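Local structure of G protein alpha subunit (Entamoeba histolytica, 4FID) at residues Y69-K74 against E95-D100; M53-E58 against A111-P116. The protein probably acts as a GTP-binding and hydrolysing switch that relays signals from membrane receptors as the alpha subunit of a heterotrimeric G protein. All blocks are in the same frame, centred on the assembly; numbering follows the deposited sequence.

Interactions 1 and 2, their centres about 15 Å apart, illustrate how one long helix of the all-helical domain of a G-alpha subunit can touch two separate contacts. Helix 42-62 supplies one segment of interaction 2 and packs on the helix of interaction 1: L97, which meets Y69 in interaction 1, places its CD1 3.8 Å from M53 CG, and W98 CZ3 is 4.2 Å from L56 CD1. Interaction 1 is peripheral and away from the nucleotide. Interaction 2 faces the Ras-like domain, where the side chain of L115 comes within about 10 Å of the bound GDP, measured between nearest atoms.

Interaction 1: Y69-K74 against E95-D100; sequences YQPKSK and EALWAD
The ring of Y69 swings back toward helix 90-99 because its CG lies opposite the backbone N across the first torsion (chi1 -178°), and D100 extends in the same sense (chi1 179°) to hold its carboxylate beside the Y69 backbone. The methyl group of A96 sits over the centre of one face of the tyrosine ring, a CH-pi contact with CB 3.5 Å from the ring centroid. L97 takes the ring differently. Its CD2 methyl meets the rim of the ring, 3.7 Å from Y69 CD2, and the leucine runs roughly perpendicular to the tyrosine side chain. Face and edge are thus occupied by consecutive residues of one helical turn. The same leucine methyl extends to P71, whose CG is 4.1 Å from L97 CD2, so two residues of the loop share one leucine.

D100 is the N-cap of helix 101-108, at the junction where helix 90-99 ends and the next helix of the all-helical domain begins. Its OD2 accepts a hydrogen bond from the backbone N of G102, as an N-cap should, while OD1 turns to the incoming loop. There Y69 N donates to OD1 at 3.1 Å along a fairly straight path (161°), approaching from well above the carboxylate plane, and the N of neighbouring K68 bonds to the same oxygen. Three backbone amides therefore grip this buried carboxylate, an arrangement that would probably favour its ionised form. L97 also packs on M53 and I57 of helix 42-62, while S73 OG hydrogen-bonds D93 a turn earlier in helix 90-99.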
loop_
_atom_site.group_PDB
_atom_site.type_symbol
_atom_site.label_atom_id
_atom_site.label_comp_id
_atom_site.label_asym_id
_atom_site.label_seq_id
_atom_site.Cartn_x
_atom_site.Cartn_y
_atom_site.Cartn_z
ATOM N N TYR A 69 -4.051 -1.085 -32.039
ATOM C CA TYR A 69 -5.321 -1.753 -31.784
ATOM C C TYR A 69 -6.462 -0.777 -31.564
ATOM O O TYR A 69 -6.269 0.306 -31.013
ATOM C CB TYR A 69 -5.195 -2.664 -30.575
ATOM C CG TYR A 69 -6.452 -3.418 -30.276
ATOM C CD1 TYR A 69 -6.821 -4.522 -31.041
ATOM C CD2 TYR A 69 -7.276 -3.037 -29.224
ATOM C CE1 TYR A 69 -7.985 -5.223 -30.771
ATOM C CE2 TYR A 69 -8.440 -3.733 -28.945
ATOM C CZ TYR A 69 -8.788 -4.825 -29.723
ATOM O OH TYR A 69 -9.944 -5.510 -29.450
ATOM N N GLN A 70 -7.658 -1.172 -31.985
ATOM C CA GLN A 70 -8.847 -0.352 -31.790
ATOM C C GLN A 70 -9.963 -1.170 -31.139
ATOM O O GLN A 70 -10.494 -2.092 -31.750
ATOM C CB GLN A 70 -9.318 0.223 -33.123
ATOM C CG GLN A 70 -10.734 0.779 -33.094
ATOM C CD GLN A 70 -11.149 1.419 -34.415
ATOM O OE1 GLN A 70 -10.342 1.549 -35.345
ATOM N NE2 GLN A 70 -12.414 1.826 -34.499
ATOM N N PRO A 71 -10.318 -0.826 -29.889
ATOM C CA PRO A 71 -11.324 -1.522 -29.076
ATOM C C PRO A 71 -12.667 -1.638 -29.784
ATOM O O PRO A 71 -13.142 -0.679 -30.372
ATOM C CB PRO A 71 -11.478 -0.618 -27.846
ATOM C CG PRO A 71 -10.225 0.166 -27.784
ATOM C CD PRO A 71 -9.760 0.345 -29.193
ATOM N N LYS A 72 -13.271 -2.815 -29.704
ATOM C CA LYS A 72 -14.582 -3.057 -30.288
ATOM C C LYS A 72 -15.690 -2.869 -29.247
ATOM O O LYS A 72 -16.746 -2.309 -29.543
ATOM C CB LYS A 72 -14.632 -4.479 -30.860
ATOM C CG LYS A 72 -13.503 -4.791 -31.837
ATOM C CD LYS A 72 -13.488 -3.794 -32.996
ATOM C CE LYS A 72 -14.777 -3.861 -33.802
ATOM N NZ LYS A 72 -14.821 -2.822 -34.864
ATOM N N SER A 73 -15.417 -3.320 -28.027
ATOM C CA SER A 73 -16.415 -3.438 -26.966
ATOM C C SER A 73 -17.113 -2.152 -26.506
ATOM O O SER A 73 -16.554 -1.062 -26.538
ATOM C CB SER A 73 -15.814 -4.172 -25.746
ATOM O OG SER A 73 -14.724 -3.460 -25.166
ATOM N N LYS A 74 -18.356 -2.331 -26.070
ATOM C CA LYS A 74 -19.169 -1.309 -25.427
ATOM C C LYS A 74 -18.390 -0.526 -24.387
ATOM O O LYS A 74 -18.546 0.689 -24.271
ATOM C CB LYS A 74 -20.353 -1.975 -24.709
ATOM C CG LYS A 74 -21.037 -3.104 -25.473
ATOM C CD LYS A 74 -21.940 -3.913 -24.539
ATOM C CE LYS A 74 -22.583 -5.121 -25.247
ATOM N NZ LYS A 74 -23.363 -6.002 -24.306
ATOM N N GLU A 95 -6.824 -7.701 -23.519
ATOM C CA GLU A 95 -5.562 -8.414 -23.787
ATOM C C GLU A 95 -4.781 -7.820 -24.953
ATOM O O GLU A 95 -3.556 -7.709 -24.897
ATOM C CB GLU A 95 -5.808 -9.880 -24.087
ATOM C CG GLU A 95 -6.206 -10.709 -22.918
ATOM C CD GLU A 95 -6.963 -11.930 -23.368
ATOM O OE1 GLU A 95 -7.394 -11.949 -24.544
ATOM O OE2 GLU A 95 -7.136 -12.862 -22.557
ATOM N N ALA A 96 -5.496 -7.473 -26.020
ATOM C CA ALA A 96 -4.902 -6.777 -27.160
ATOM C C ALA A 96 -4.377 -5.401 -26.752
ATOM O O ALA A 96 -3.254 -5.037 -27.086
ATOM C CB ALA A 96 -5.917 -6.643 -28.298
ATOM N N LEU A 97 -5.192 -4.642 -26.030
ATOM C CA LEU A 97 -4.774 -3.332 -25.560
ATOM C C LEU A 97 -3.475 -3.406 -24.759
ATOM O O LEU A 97 -2.533 -2.663 -25.020
ATOM C CB LEU A 97 -5.880 -2.669 -24.737
ATOM C CG LEU A 97 -7.037 -2.053 -25.538
ATOM C CD1 LEU A 97 -8.246 -1.743 -24.639
ATOM C CD2 LEU A 97 -6.570 -0.809 -26.298
ATOM N N TRP A 98 -3.420 -4.315 -23.794
ATOM C CA TRP A 98 -2.267 -4.411 -22.902
ATOM C C TRP A 98 -1.015 -4.843 -23.673
ATOM O O TRP A 98 0.101 -4.575 -23.254
ATOM C CB TRP A 98 -2.586 -5.366 -21.751
ATOM C CG TRP A 98 -1.510 -5.556 -20.725
ATOM C CD1 TRP A 98 -0.992 -6.747 -20.295
ATOM C CD2 TRP A 98 -0.838 -4.539 -19.979
ATOM N NE1 TRP A 98 -0.026 -6.534 -19.341
ATOM C CE2 TRP A 98 0.083 -5.182 -19.124
ATOM C CE3 TRP A 98 -0.929 -3.147 -19.941
ATOM C CZ2 TRP A 98 0.906 -4.476 -18.245
ATOM C CZ3 TRP A 98 -0.103 -2.452 -19.073
ATOM C CH2 TRP A 98 0.800 -3.117 -18.241
ATOM N N ALA A 99 -1.209 -5.496 -24.811
ATOM C CA ALA A 99 -0.079 -5.918 -25.651
ATOM C C ALA A 99 0.257 -4.904 -26.757
ATOM O O ALA A 99 1.246 -5.045 -27.466
ATOM C CB ALA A 99 -0.343 -7.285 -26.243
ATOM N N ASP A 100 -0.559 -3.868 -26.878
ATOM C CA ASP A 100 -0.360 -2.863 -27.903
ATOM C C ASP A 100 0.826 -1.961 -27.566
ATOM O O ASP A 100 0.997 -1.556 -26.424
ATOM C CB ASP A 100 -1.638 -2.043 -28.063
ATOM C CG ASP A 100 -1.503 -0.963 -29.099
ATOM O OD1 ASP A 100 -1.505 -1.319 -30.308
ATOM O OD2 ASP A 100 -1.392 0.226 -28.703
#

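Interaction 2: M53-E58 against A111-P116; sequences MRTLIE and AKFQLP
T55 and L115 mark the closest backbone approach, 7.2 Å between their CA atoms, where helix 42-62 passes an irregular loop that comes no nearer and exchanges no hydrogen bond with it. The interval is bridged by side chains. T55 turns its methyl rather than its hydroxyl to the loop: CG2 lies opposite the backbone N (chi1 of OG1 -62°), 3.7 Å from L115 CD1, while OG1 is directed back to the helix and hydrogen-bonds the carbonyl O of T51, one turn earlier. L115 meets the threonine with a single branch, its CD1 also approaching T55 CB at 4.0 Å. The two side chains cross at a slant.

F113 covers the next part of the helix surface. Two of its ring atoms find separate partners, CD1 lying 4.1 Å from T55 CG2 and CZ 4.1 Å from L56 CD2, and both methyls reach the ring obliquely. L56 also adjoins L115, although more distantly: L56 CG is 4.4 Å from L115 CD1. Helix 101-108 closes the group from another side: Y107 touches both leucines, and T106 touches L56 and F113.

The loop joins two helices of the all-helical domain and also runs past the nucleotide cleft. Q114 directs its amide end off helix 42-62 and has its side chain about 5 Å from that of the GDP-binding residue E15 at their nearest atoms, and P116 touches R145, another residue that binds GDP. No hydrogen bond joins the two segments; their side chains meet through apolar contacts, so nothing directional between them fixes the loop, and its position here probably rests on apolar fit, shared with helix 101-108.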
loop_
_atom_site.group_PDB
_atom_site.type_symbol
_atom_site.label_atom_id
_atom_site.label_comp_id
_atom_site.label_asym_id
_atom_site.label_seq_id
_atom_site.Cartn_x
_atom_site.Cartn_y
_atom_site.Cartn_z
HETATM N N MSE A 53 -7.894 0.889 -17.515
HETATM C CA MSE A 53 -7.541 0.788 -18.929
HETATM C C MSE A 53 -8.024 1.994 -19.718
HETATM O O MSE A 53 -7.340 2.443 -20.633
HETATM C CB MSE A 53 -8.040 -0.520 -19.560
HETATM C CG MSE A 53 -7.631 -0.687 -21.047
HETATM SE SE MSE A 53 -5.665 -0.679 -21.453
HETATM C CE MSE A 53 -5.119 -2.424 -20.765
ATOM N N ARG A 54 -9.192 2.525 -19.361
ATOM C CA ARG A 54 -9.633 3.817 -19.903
ATOM C C ARG A 54 -8.553 4.859 -19.644
ATOM O O ARG A 54 -8.191 5.613 -20.542
ATOM C CB ARG A 54 -10.957 4.275 -19.280
ATOM C CG ARG A 54 -12.166 3.483 -19.735
ATOM C CD ARG A 54 -13.434 3.913 -19.025
ATOM N NE ARG A 54 -14.589 3.172 -19.536
ATOM C CZ ARG A 54 -15.812 3.186 -19.003
ATOM N NH1 ARG A 54 -16.079 3.908 -17.917
ATOM N NH2 ARG A 54 -16.773 2.459 -19.561
ATOM N N THR A 55 -8.034 4.879 -18.416
ATOM C CA THR A 55 -6.950 5.783 -18.018
ATOM C C THR A 55 -5.767 5.727 -18.986
ATOM O O THR A 55 -5.283 6.761 -19.435
ATOM C CB THR A 55 -6.426 5.444 -16.590
ATOM O OG1 THR A 55 -7.476 5.618 -15.635
ATOM C CG2 THR A 55 -5.219 6.320 -16.197
ATOM N N LEU A 56 -5.286 4.522 -19.281
ATOM C CA LEU A 56 -4.149 4.355 -20.190
ATOM C C LEU A 56 -4.493 4.806 -21.612
ATOM O O LEU A 56 -3.690 5.482 -22.261
ATOM C CB LEU A 56 -3.610 2.906 -20.189
ATOM C CG LEU A 56 -2.700 2.457 -19.042
ATOM C CD1 LEU A 56 -2.532 0.921 -18.948
ATOM C CD2 LEU A 56 -1.348 3.119 -19.174
ATOM N N ILE A 57 -5.672 4.435 -22.101
ATOM C CA ILE A 57 -6.109 4.912 -23.422
ATOM C C ILE A 57 -6.112 6.444 -23.503
ATOM O O ILE A 57 -5.535 7.021 -24.432
ATOM C CB ILE A 57 -7.511 4.396 -23.805
ATOM C CG1 ILE A 57 -7.538 2.869 -23.835
ATOM C CG2 ILE A 57 -7.924 4.944 -25.149
ATOM C CD1 ILE A 57 -8.923 2.263 -24.115
ATOM N N GLU A 58 -6.761 7.090 -22.531
ATOM C CA GLU A 58 -6.758 8.549 -22.426
ATOM C C GLU A 58 -5.337 9.131 -22.337
ATOM O O GLU A 58 -4.975 10.037 -23.088
ATOM C CB GLU A 58 -7.605 9.007 -21.237
ATOM C CG GLU A 58 -7.394 10.460 -20.835
ATOM C CD GLU A 58 -8.115 10.822 -19.541
ATOM O OE1 GLU A 58 -7.816 11.891 -18.964
ATOM O OE2 GLU A 58 -8.981 10.034 -19.102
ATOM N N ALA A 111 4.722 7.587 -14.344
ATOM C CA ALA A 111 5.071 8.792 -13.594
ATOM C C ALA A 111 5.393 9.930 -14.563
ATOM O O ALA A 111 6.517 10.032 -15.068
ATOM C CB ALA A 111 6.233 8.543 -12.673
ATOM N N LYS A 112 4.404 10.789 -14.796
ATOM C CA LYS A 112 3.164 10.649 -14.057
ATOM C C LYS A 112 1.873 10.992 -14.804
ATOM O O LYS A 112 1.792 11.911 -15.628
ATOM C CB LYS A 112 3.226 11.428 -12.729
ATOM C CG LYS A 112 3.195 12.950 -12.883
ATOM C CD LYS A 112 3.295 13.669 -11.541
ATOM C CE LYS A 112 3.375 15.178 -11.729
ATOM N NZ LYS A 112 3.631 15.879 -10.439
ATOM N N PHE A 113 0.894 10.151 -14.529
ATOM C CA PHE A 113 -0.489 10.533 -14.410
ATOM C C PHE A 113 -0.774 9.684 -13.194
ATOM O O PHE A 113 0.164 9.198 -12.571
ATOM C CB PHE A 113 -1.307 10.100 -15.618
ATOM C CG PHE A 113 -0.822 8.834 -16.250
ATOM C CD1 PHE A 113 -1.369 7.616 -15.896
ATOM C CD2 PHE A 113 0.193 8.862 -17.189
ATOM C CE1 PHE A 113 -0.924 6.457 -16.470
ATOM C CE2 PHE A 113 0.644 7.700 -17.764
ATOM C CZ PHE A 113 0.085 6.497 -17.408
ATOM N N GLN A 114 -2.033 9.488 -12.841
ATOM C CA GLN A 114 -2.339 8.732 -11.638
ATOM C C GLN A 114 -2.942 7.399 -12.006
ATOM O O GLN A 114 -4.140 7.300 -12.262
ATOM C CB GLN A 114 -3.279 9.522 -10.722
ATOM C CG GLN A 114 -2.647 10.784 -10.118
ATOM C CD GLN A 114 -1.598 10.477 -9.053
ATOM O OE1 GLN A 114 -1.842 9.695 -8.131
ATOM N NE2 GLN A 114 -0.428 11.104 -9.170
ATOM N N LEU A 115 -2.095 6.375 -12.049
ATOM C CA LEU A 115 -2.557 5.025 -12.320
ATOM C C LEU A 115 -2.460 4.146 -11.070
ATOM O O LEU A 115 -1.376 3.943 -10.520
ATOM C CB LEU A 115 -1.731 4.417 -13.445
ATOM C CG LEU A 115 -2.242 3.077 -13.964
ATOM C CD1 LEU A 115 -3.507 3.314 -14.764
ATOM C CD2 LEU A 115 -1.176 2.367 -14.796
ATOM N N PRO A 116 -3.597 3.614 -10.614
ATOM C CA PRO A 116 -3.588 2.726 -9.440
ATOM C C PRO A 116 -2.532 1.613 -9.566
ATOM O O PRO A 116 -2.322 1.083 -10.652
ATOM C CB PRO A 116 -5.007 2.138 -9.440
ATOM C CG PRO A 116 -5.842 3.155 -10.182
ATOM C CD PRO A 116 -4.933 3.727 -11.230
#